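Local coordinates for putative lipoprotein (Campylobacter jejuni subsp. jejuni, PDB 2G5G) that binds a pair of cofacial hemes in a way linked to its dimerization and probably serves in bacterial heme uptake or transport, at residues V207-V212 and F237-K242; L22-Q27 and D259-Y264; K95-K100 and K134-G139. One frame throughout, in Å; residues are numbered along the deposited sequence.

Overall arrangement
From the N terminus, residues 22-27 find their partner only at 259-264: contact 2 pairs strand 19-23 with strand 260-264 and closes a loop that holds the other two contacts. Within it, contact 3 (95-100 with 134-139), tying the end of helix 90-98 to the approach of strand 137-141, closes before contact 1 (207-212 with 237-242) opens; none of the loops cross. Contacts 2 and 3 both reach the same mixed sheet, on opposite sides of the chain's centre, with contact centres about 32 Å apart. Contact 1 joins the end of helix 187-210 to the loop entering strand 243-248 and touches contact 3, where His211 CE1 packs 3.5 Å from Leu138 CD1.

Contact 1 of 3, residues V207-V212 and F237-K242; sequences VLVHHV and FKSSKK
Val209, in the last turn of helix 187-210, and Ser239, in the loop between helix 230-236 and strand 243-248, bring their CA atoms to 6.3 Å, the nearest backbone approach of 207-212 and 237-242. The loop leaves its own helix through a Schellman motif at Lys238, whose phi is positive. From farther along, Lys241 sends its amine to the end of the other helix. With every torsion beyond CG near 180°, the aliphatic chain is a straight rod that carries NZ to 2.7 Å from Leu208 O, almost head-on to the carbonyl (163° at the oxygen). A second bond of 2.7 Å joins NZ to one of the in-plane lone pairs of His211 O, while the 3.5 Å bond to Val209 O is weak. Water adds another link, donating to Val209 O and also hydrogen-bonding Ser239 OG. That hydroxyl accepts from Lys241 N as well, an ST turn that shapes the loop just where the lysine departs.

Apolar packing lies to one side of this polar cluster. Val209 CG2 rests 3.9 Å from Phe237 CB and also meets Ser239 CB. The other branch of the valine, CG1, sits over the centre of the His210 ring. His210 in turn presents its edge to the face of Phe237 in a T-shaped stack, the planes at 84° and the centroids 5.6 Å apart, while its ND1 is bonded to Asp206 O.

His211 NE2 is hydrogen-bonded to Asp79 OD2. Helix 187-210 also bears the heme-pocket residues Leu189, Leu193 and Ile196, well before this end. Chemically, one ammonium group gathers carbonyls from the final turn and the residue beyond it, and its positive charge would probably be stabilised by the partial negative charge of the helix terminus.

Contact 2 of 3, residues L22-Q27 and D259-Y264; sequences LDTHTQ and DYVLIY
His25 and Asp259 make a short histidine-carboxylate hydrogen bond just past the end of a beta pairing, with NE2 only 2.6 Å from OD1. The carboxylate oxygen uses its anti lone pair and lies almost exactly in the imidazole plane, yet the ring and carboxylate planes are turned 41° apart. OD1 has a second partner in Lys226, a salt bridge, and OD2 accepts from Val245 N, so the carboxylate is gripped at both oxygens and is probably ionised.

The imidazole reaches this place from a turn fixed by Asp23. CG of Asp23 stands anti to the backbone N (chi1 -179°), which lets OD1 accept from His25 N at 2.9 Å in an Asx turn. Water links the same carboxylate to the other segment: one molecule joins OD2 to Tyr260 OH, and another, weakly bound to OD1, donates to Asp259 O while lying over one face of the Tyr260 ring.

Before the turn, the chain pairs in regular antiparallel fashion. Leu22 and Val261 form a hydrogen-bonded pair through two backbone bonds, and Asp23 faces Tyr260 as a non-hydrogen-bonded pair. Thr24 N then bonds to Asp259 O at 2.9 Å, approaching from above the carbonyl plane. Thr24 OG1 is directed to Ser258 O, leaving CG2 to pack 3.8 Å from Val261 CG1. On this same face, Leu22 CD1 meets Ile263 CD1 at 3.5 Å, the two branched side chains crossing at a slant.

Strand 260-264 runs antiparallel to strand 19-23 but parallel to strand 243-248 on its other side, so the mixed sheet changes here from parallel to antiparallel. Helix 32-39 packs on the face bearing Tyr260, through Met35, Glu38 and Leu39, while Ile253 of a loop touches Ile263 on the face of Leu22.

Contact 3 of 3, residues K95-K100 and K134-G139; sequences KAFKNK and KSKILG
Phe97 and Lys136 meet through a ring face and an aliphatic chain, the two side chains running at about a right angle. Lys136 CD lies over the ring 4.0 Å from its centroid, toward the rim, in a CH-pi contact. Nearer the backbone, Lys136 CB comes to 3.6 Å from Phe97 CD1, so successive methylenes trail across the same face. The amine itself is a long way from the ring, at best a weak cation-pi attraction, because a bend at chi3 (88°) directs it to a salt bridge with Asp94. At the ring edge, near its plane, Ser135 O lies 3.6 Å from Phe97 CE1.

That carbonyl oxygen also accepts from Lys100, whose NZ is 3.1 Å away and sits above the carbonyl plane rather than on a lone pair. Ser133 O takes a further bond from the same amine. One ammonium group therefore reaches two carbonyls of the loop that precedes strand 137-141.

The arrangement belongs to a beta-alpha-beta crossover: strands 78-82 and 137-141 are adjacent and parallel, with helices 90-98, 108-111 and 124-131 in the chain between them. The contact fastens the end of helix 90-98 and the residues just after it to the approach of strand 137-141, outermost in the sheet within this chain.

Around this first shell, the ring of Phe97 is led out from the helix toward the loop by a CG anti to the backbone N (chi1 177°). Lys136 is held through its backbone, its N donating to Asp79 OD1, while its backbone also bonds to that of Val80. Ser135 is fixed by OG bonding to Phe78 O and by packing on Phe64 and Glu68 of helix 54-73. Farther along the strand, Gln90 of the same helix as Phe97 bonds to both Ile137 O and Gly139 N.

Contact 1 of 3, residues V207-V212 and F237-K242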
loop_
_atom_site.group_PDB
_atom_site.type_symbol
_atom_site.label_atom_id
_atom_site.label_comp_id
_atom_site.label_asym_id
_atom_site.label_seq_id
_atom_site.Cartn_x
_atom_site.Cartn_y
_atom_site.Cartn_z
ATOM N N VAL A 207 -18.966 3.727 15.912
ATOM C CA VAL A 207 -19.474 5.107 15.817
ATOM C C VAL A 207 -21.018 5.100 15.804
ATOM O O VAL A 207 -21.677 5.921 16.498
ATOM C CB VAL A 207 -18.870 5.868 14.584
ATOM C CG1 VAL A 207 -19.541 7.220 14.336
ATOM C CG2 VAL A 207 -17.322 6.023 14.715
ATOM N N LEU A 208 -21.591 4.153 15.070
ATOM C CA LEU A 208 -23.048 4.150 14.856
ATOM C C LEU A 208 -23.793 3.657 16.101
ATOM O O LEU A 208 -24.826 4.206 16.504
ATOM C CB LEU A 208 -23.392 3.304 13.622
ATOM C CG LEU A 208 -22.814 3.810 12.293
ATOM C CD1 LEU A 208 -23.088 2.824 11.153
ATOM C CD2 LEU A 208 -23.386 5.217 11.936
ATOM N N VAL A 209 -23.222 2.647 16.726
ATOM C CA VAL A 209 -23.806 1.996 17.873
ATOM C C VAL A 209 -23.873 2.953 19.072
ATOM O O VAL A 209 -24.836 2.924 19.839
ATOM C CB VAL A 209 -22.972 0.756 18.214
ATOM C CG1 VAL A 209 -23.144 0.331 19.680
ATOM C CG2 VAL A 209 -23.353 -0.380 17.263
ATOM N N HIS A 210 -22.844 3.779 19.223
ATOM C CA HIS A 210 -22.784 4.658 20.395
ATOM C C HIS A 210 -23.404 6.025 20.213
ATOM O O HIS A 210 -23.517 6.774 21.178
ATOM C CB HIS A 210 -21.354 4.722 20.959
ATOM C CG HIS A 210 -20.876 3.382 21.424
ATOM N ND1 HIS A 210 -20.054 2.578 20.659
ATOM C CD2 HIS A 210 -21.148 2.684 22.554
ATOM C CE1 HIS A 210 -19.823 1.451 21.310
ATOM N NE2 HIS A 210 -20.484 1.484 22.455
ATOM N N HIS A 211 -23.835 6.346 18.999
ATOM C CA HIS A 211 -24.354 7.675 18.730
ATOM C C HIS A 211 -25.727 7.891 19.384
ATOM O O HIS A 211 -26.586 7.006 19.349
ATOM C CB HIS A 211 -24.440 7.960 17.232
ATOM C CG HIS A 211 -24.552 9.414 16.932
ATOM N ND1 HIS A 211 -23.617 10.329 17.375
ATOM C CD2 HIS A 211 -25.492 10.120 16.267
ATOM C CE1 HIS A 211 -23.988 11.542 16.998
ATOM N NE2 HIS A 211 -25.125 11.443 16.327
ATOM N N VAL A 212 -25.940 9.075 19.957
ATOM C CA VAL A 212 -27.201 9.306 20.729
ATOM C C VAL A 212 -28.409 9.778 19.899
ATOM O O VAL A 212 -29.533 9.825 20.410
ATOM C CB VAL A 212 -26.964 10.259 21.914
ATOM C CG1 VAL A 212 -25.982 9.608 22.898
ATOM C CG2 VAL A 212 -26.467 11.620 21.436
ATOM N N PHE A 237 -21.684 -5.864 18.720
ATOM C CA PHE A 237 -21.763 -4.839 19.777
ATOM C C PHE A 237 -22.987 -4.991 20.727
ATOM O O PHE A 237 -23.089 -4.256 21.722
ATOM C CB PHE A 237 -21.728 -3.399 19.176
ATOM C CG PHE A 237 -20.327 -2.823 18.969
ATOM C CD1 PHE A 237 -19.498 -2.537 20.052
ATOM C CD2 PHE A 237 -19.853 -2.540 17.691
ATOM C CE1 PHE A 237 -18.241 -2.016 19.847
ATOM C CE2 PHE A 237 -18.598 -2.002 17.483
ATOM C CZ PHE A 237 -17.787 -1.739 18.561
ATOM N N LYS A 238 -23.912 -5.894 20.389
ATOM C CA LYS A 238 -25.164 -6.149 21.127
ATOM C C LYS A 238 -26.057 -4.898 21.177
ATOM O O LYS A 238 -26.651 -4.608 22.201
ATOM C CB LYS A 238 -24.889 -6.719 22.545
ATOM C CG LYS A 238 -23.877 -7.856 22.545
ATOM C CD LYS A 238 -24.564 -9.193 22.502
ATOM C CE LYS A 238 -24.369 -9.927 23.835
ATOM N NZ LYS A 238 -25.331 -11.082 24.060
ATOM N N SER A 239 -26.149 -4.181 20.059
ATOM C CA SER A 239 -27.047 -3.039 19.944
ATOM C C SER A 239 -28.498 -3.514 19.846
ATOM O O SER A 239 -28.792 -4.477 19.137
ATOM C CB SER A 239 -26.712 -2.234 18.696
ATOM O OG SER A 239 -27.506 -1.049 18.667
ATOM N N SER A 240 -29.412 -2.837 20.551
ATOM C CA SER A 240 -30.837 -3.032 20.295
ATOM C C SER A 240 -31.435 -1.978 19.344
ATOM O O SER A 240 -32.645 -1.972 19.130
ATOM C CB SER A 240 -31.649 -3.068 21.579
ATOM O OG SER A 240 -31.464 -4.302 22.239
ATOM N N LYS A 241 -30.601 -1.095 18.797
ATOM C CA LYS A 241 -31.042 -0.108 17.794
ATOM C C LYS A 241 -31.670 -0.801 16.614
ATOM O O LYS A 241 -31.237 -1.909 16.214
ATOM C CB LYS A 241 -29.877 0.761 17.294
ATOM C CG LYS A 241 -29.420 1.827 18.311
ATOM C CD LYS A 241 -28.425 2.774 17.707
ATOM C CE LYS A 241 -28.067 3.943 18.671
ATOM N NZ LYS A 241 -27.057 4.779 17.909
ATOM N N LYS A 242 -32.672 -0.165 16.034
ATOM C CA LYS A 242 -33.243 -0.688 14.785
ATOM C C LYS A 242 -32.363 -0.259 13.632
ATOM O O LYS A 242 -32.147 0.938 13.409
ATOM C CB LYS A 242 -34.661 -0.170 14.587
ATOM C CG LYS A 242 -35.606 -0.691 15.706
ATOM C CD LYS A 242 -36.899 0.104 15.715
ATOM C CE LYS A 242 -37.811 -0.351 16.860
ATOM N NZ LYS A 242 -37.148 -0.113 18.205
HETATM O O HOH W 1 -26.505 0.818 20.237
#

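Contact 2 of 3, residues L22-Q27 and D259-Y264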
loop_
_atom_site.group_PDB
_atom_site.type_symbol
_atom_site.label_atom_id
_atom_site.label_comp_id
_atom_site.label_asym_id
_atom_site.label_seq_id
_atom_site.Cartn_x
_atom_site.Cartn_y
_atom_site.Cartn_z
ATOM N N LEU A 22 -37.045 -1.880 -4.480
ATOM C CA LEU A 22 -37.581 -3.108 -3.948
ATOM C C LEU A 22 -37.299 -3.202 -2.461
ATOM O O LEU A 22 -36.197 -2.932 -2.031
ATOM C CB LEU A 22 -36.911 -4.318 -4.596
ATOM C CG LEU A 22 -37.196 -4.654 -6.054
ATOM C CD1 LEU A 22 -36.335 -5.857 -6.414
ATOM C CD2 LEU A 22 -38.679 -4.981 -6.242
ATOM N N ASP A 23 -38.310 -3.603 -1.709
ATOM C CA ASP A 23 -38.144 -4.215 -0.399
ATOM C C ASP A 23 -37.462 -5.573 -0.683
ATOM O O ASP A 23 -38.025 -6.410 -1.413
ATOM C CB ASP A 23 -39.537 -4.419 0.183
ATOM C CG ASP A 23 -39.525 -5.023 1.574
ATOM O OD1 ASP A 23 -38.661 -5.857 1.880
ATOM O OD2 ASP A 23 -40.423 -4.683 2.358
ATOM N N THR A 24 -36.265 -5.809 -0.154
ATOM C CA THR A 24 -35.567 -7.072 -0.488
ATOM C C THR A 24 -36.136 -8.311 0.253
ATOM O O THR A 24 -35.841 -9.447 -0.122
ATOM C CB THR A 24 -34.051 -7.011 -0.175
ATOM O OG1 THR A 24 -33.887 -6.846 1.241
ATOM C CG2 THR A 24 -33.327 -5.920 -0.979
ATOM N N HIS A 25 -36.924 -8.092 1.295
ATOM C CA HIS A 25 -37.449 -9.205 2.077
ATOM C C HIS A 25 -38.584 -9.899 1.296
ATOM O O HIS A 25 -38.704 -11.141 1.299
ATOM C CB HIS A 25 -37.953 -8.707 3.434
ATOM C CG HIS A 25 -36.882 -8.076 4.290
ATOM N ND1 HIS A 25 -36.759 -8.336 5.636
ATOM C CD2 HIS A 25 -35.861 -7.243 3.981
ATOM C CE1 HIS A 25 -35.723 -7.670 6.126
ATOM N NE2 HIS A 25 -35.168 -6.994 5.142
ATOM N N THR A 26 -39.367 -9.095 0.581
ATOM C CA THR A 26 -40.551 -9.592 -0.104
ATOM C C THR A 26 -40.363 -9.504 -1.607
ATOM O O THR A 26 -41.162 -10.060 -2.336
ATOM C CB THR A 26 -41.792 -8.740 0.221
ATOM O OG1 THR A 26 -41.501 -7.354 -0.061
ATOM C CG2 THR A 26 -42.228 -8.888 1.687
ATOM N N GLN A 27 -39.325 -8.802 -2.052
ATOM C CA GLN A 27 -39.138 -8.445 -3.465
ATOM C C GLN A 27 -40.363 -7.714 -4.045
ATOM O O GLN A 27 -40.698 -7.841 -5.231
ATOM C CB GLN A 27 -38.797 -9.675 -4.317
ATOM C CG GLN A 27 -37.507 -10.332 -3.937
ATOM C CD GLN A 27 -37.311 -11.617 -4.709
ATOM O OE1 GLN A 27 -36.773 -11.609 -5.805
ATOM N NE2 GLN A 27 -37.733 -12.720 -4.124
ATOM N N ASP A 259 -31.851 -4.198 3.010
ATOM C CA ASP A 259 -33.301 -4.290 3.259
ATOM C C ASP A 259 -34.122 -3.638 2.146
ATOM O O ASP A 259 -35.300 -3.992 1.914
ATOM C CB ASP A 259 -33.632 -3.644 4.611
ATOM C CG ASP A 259 -32.878 -4.319 5.749
ATOM O OD1 ASP A 259 -33.101 -5.554 5.941
ATOM O OD2 ASP A 259 -32.030 -3.660 6.402
ATOM N N TYR A 260 -33.509 -2.678 1.472
ATOM C CA TYR A 260 -34.113 -2.017 0.305
ATOM C C TYR A 260 -33.038 -1.896 -0.740
ATOM O O TYR A 260 -31.839 -1.773 -0.405
ATOM C CB TYR A 260 -34.681 -0.617 0.666
ATOM C CG TYR A 260 -35.798 -0.698 1.674
ATOM C CD1 TYR A 260 -35.524 -0.578 3.054
ATOM C CD2 TYR A 260 -37.110 -0.949 1.280
ATOM C CE1 TYR A 260 -36.544 -0.674 3.989
ATOM C CE2 TYR A 260 -38.147 -1.053 2.219
ATOM C CZ TYR A 260 -37.842 -0.923 3.572
ATOM O OH TYR A 260 -38.799 -1.061 4.553
ATOM N N VAL A 261 -33.433 -1.914 -2.024
ATOM C CA VAL A 261 -32.440 -1.701 -3.045
ATOM C C VAL A 261 -33.045 -0.779 -4.092
ATOM O O VAL A 261 -34.219 -0.897 -4.449
ATOM C CB VAL A 261 -31.839 -3.067 -3.600
ATOM C CG1 VAL A 261 -32.929 -3.950 -4.165
ATOM C CG2 VAL A 261 -30.702 -2.818 -4.594
ATOM N N LEU A 262 -32.251 0.202 -4.509
ATOM C CA LEU A 262 -32.657 1.080 -5.590
ATOM C C LEU A 262 -32.098 0.517 -6.858
ATOM O O LEU A 262 -30.919 0.200 -6.927
ATOM C CB LEU A 262 -32.154 2.514 -5.373
ATOM C CG LEU A 262 -33.158 3.354 -4.601
ATOM C CD1 LEU A 262 -33.045 2.949 -3.116
ATOM C CD2 LEU A 262 -32.847 4.878 -4.769
ATOM N N ILE A 263 -32.962 0.379 -7.853
ATOM C CA ILE A 263 -32.601 -0.294 -9.102
ATOM C C ILE A 263 -32.800 0.734 -10.205
ATOM O O ILE A 263 -33.867 1.340 -10.296
ATOM C CB ILE A 263 -33.469 -1.552 -9.365
ATOM C CG1 ILE A 263 -33.203 -2.616 -8.285
ATOM C CG2 ILE A 263 -33.172 -2.134 -10.768
ATOM C CD1 ILE A 263 -34.215 -3.736 -8.258
ATOM N N TYR A 264 -31.758 0.927 -11.004
ATOM C CA TYR A 264 -31.721 2.009 -12.000
ATOM C C TYR A 264 -31.965 1.493 -13.425
ATOM O O TYR A 264 -31.539 0.395 -13.768
ATOM C CB TYR A 264 -30.376 2.746 -11.933
ATOM C CG TYR A 264 -30.096 3.362 -10.586
ATOM C CD1 TYR A 264 -29.285 2.708 -9.657
ATOM C CD2 TYR A 264 -30.661 4.588 -10.231
ATOM C CE1 TYR A 264 -29.040 3.253 -8.401
ATOM C CE2 TYR A 264 -30.413 5.161 -8.965
ATOM C CZ TYR A 264 -29.597 4.489 -8.068
ATOM O OH TYR A 264 -29.361 5.033 -6.820
HETATM O O HOH W 2 -41.111 -2.324 3.341
HETATM O O HOH W 3 -37.200 -4.340 4.071
#

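Contact 3 of 3, residues K95-K100 and K134-G139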
loop_
_atom_site.group_PDB
_atom_site.type_symbol
_atom_site.label_atom_id
_atom_site.label_comp_id
_atom_site.label_asym_id
_atom_site.label_seq_id
_atom_site.Cartn_x
_atom_site.Cartn_y
_atom_site.Cartn_z
ATOM N N LYS A 95 -16.284 21.543 15.526
ATOM C CA LYS A 95 -15.975 22.969 15.266
ATOM C C LYS A 95 -16.623 23.472 13.993
ATOM O O LYS A 95 -17.230 24.536 13.995
ATOM C CB LYS A 95 -14.466 23.205 15.223
ATOM C CG LYS A 95 -13.791 22.812 16.531
ATOM C CD LYS A 95 -12.298 23.166 16.566
ATOM C CE LYS A 95 -11.789 23.084 17.994
ATOM N NZ LYS A 95 -10.315 22.831 18.022
ATOM N N ALA A 96 -16.529 22.693 12.912
ATOM C CA ALA A 96 -17.219 23.024 11.664
ATOM C C ALA A 96 -18.733 23.093 11.839
ATOM O O ALA A 96 -19.389 23.985 11.292
ATOM C CB ALA A 96 -16.843 22.030 10.561
ATOM N N PHE A 97 -19.283 22.155 12.608
ATOM C CA PHE A 97 -20.702 22.145 12.929
ATOM C C PHE A 97 -21.082 23.447 13.653
ATOM O O PHE A 97 -22.104 24.068 13.343
ATOM C CB PHE A 97 -21.055 20.936 13.814
ATOM C CG PHE A 97 -22.499 20.903 14.238
ATOM C CD1 PHE A 97 -23.490 20.550 13.329
ATOM C CD2 PHE A 97 -22.876 21.239 15.540
ATOM C CE1 PHE A 97 -24.831 20.523 13.695
ATOM C CE2 PHE A 97 -24.218 21.213 15.919
ATOM C CZ PHE A 97 -25.201 20.857 15.000
ATOM N N LYS A 98 -20.252 23.809 14.630
ATOM C CA LYS A 98 -20.396 25.035 15.415
ATOM C C LYS A 98 -20.315 26.268 14.504
ATOM O O LYS A 98 -21.187 27.138 14.579
ATOM C CB LYS A 98 -19.320 25.069 16.506
ATOM C CG LYS A 98 -19.485 26.173 17.559
ATOM C CD LYS A 98 -18.807 25.802 18.885
ATOM C CE LYS A 98 -19.474 24.571 19.538
ATOM N NZ LYS A 98 -19.522 24.670 21.033
ATOM N N ASN A 99 -19.308 26.306 13.623
ATOM C CA ASN A 99 -19.061 27.446 12.718
ATOM C C ASN A 99 -19.780 27.369 11.378
ATOM O O ASN A 99 -19.413 28.072 10.428
ATOM C CB ASN A 99 -17.569 27.624 12.418
ATOM C CG ASN A 99 -16.704 27.526 13.636
ATOM O OD1 ASN A 99 -17.107 27.884 14.732
ATOM N ND2 ASN A 99 -15.503 27.019 13.452
ATOM N N LYS A 100 -20.794 26.519 11.309
ATOM C CA LYS A 100 -21.599 26.300 10.111
ATOM C C LYS A 100 -21.860 27.557 9.262
ATOM O O LYS A 100 -21.597 27.575 8.050
ATOM C CB LYS A 100 -22.930 25.689 10.542
ATOM C CG LYS A 100 -23.632 24.937 9.475
ATOM C CD LYS A 100 -24.820 24.175 10.040
ATOM C CE LYS A 100 -24.400 22.826 10.624
ATOM N NZ LYS A 100 -25.575 21.920 10.510
ATOM N N LYS A 134 -29.684 20.847 9.454
ATOM C CA LYS A 134 -29.523 20.713 10.893
ATOM C C LYS A 134 -28.686 19.499 11.320
ATOM O O LYS A 134 -28.464 19.281 12.522
ATOM C CB LYS A 134 -30.908 20.668 11.518
ATOM C CG LYS A 134 -31.624 22.018 11.426
ATOM C CD LYS A 134 -33.015 21.910 11.953
ATOM C CE LYS A 134 -33.501 23.288 12.325
ATOM N NZ LYS A 134 -34.589 23.253 13.335
ATOM N N SER A 135 -28.223 18.707 10.349
ATOM C CA SER A 135 -27.419 17.524 10.653
ATOM C C SER A 135 -26.007 17.861 11.070
ATOM O O SER A 135 -25.416 18.809 10.561
ATOM C CB SER A 135 -27.329 16.599 9.429
ATOM O OG SER A 135 -28.594 16.070 9.139
ATOM N N LYS A 136 -25.451 17.066 11.972
ATOM C CA LYS A 136 -24.019 17.091 12.186
ATOM C C LYS A 136 -23.325 15.989 11.369
ATOM O O LYS A 136 -23.815 14.844 11.273
ATOM C CB LYS A 136 -23.655 16.957 13.671
ATOM C CG LYS A 136 -22.166 17.146 13.943
ATOM C CD LYS A 136 -21.877 17.521 15.374
ATOM C CE LYS A 136 -21.728 16.282 16.204
ATOM N NZ LYS A 136 -21.230 16.626 17.573
ATOM N N ILE A 137 -22.186 16.331 10.783
ATOM C CA ILE A 137 -21.355 15.311 10.111
ATOM C C ILE A 137 -20.445 14.598 11.088
ATOM O O ILE A 137 -19.669 15.236 11.834
ATOM C CB ILE A 137 -20.557 15.894 8.889
ATOM C CG1 ILE A 137 -21.549 16.305 7.796
ATOM C CG2 ILE A 137 -19.548 14.867 8.357
ATOM C CD1 ILE A 137 -20.976 17.042 6.599
ATOM N N LEU A 138 -20.523 13.267 11.082
ATOM C CA LEU A 138 -19.667 12.444 11.918
ATOM C C LEU A 138 -18.599 11.730 11.076
ATOM O O LEU A 138 -18.899 11.256 9.977
ATOM C CB LEU A 138 -20.505 11.395 12.686
ATOM C CG LEU A 138 -21.819 11.832 13.349
ATOM C CD1 LEU A 138 -22.592 10.594 13.907
ATOM C CD2 LEU A 138 -21.564 12.891 14.463
ATOM N N GLY A 139 -17.368 11.659 11.597
ATOM C CA GLY A 139 -16.328 10.780 11.023
ATOM C C GLY A 139 -16.559 9.356 11.485
ATOM O O GLY A 139 -16.690 9.109 12.681
#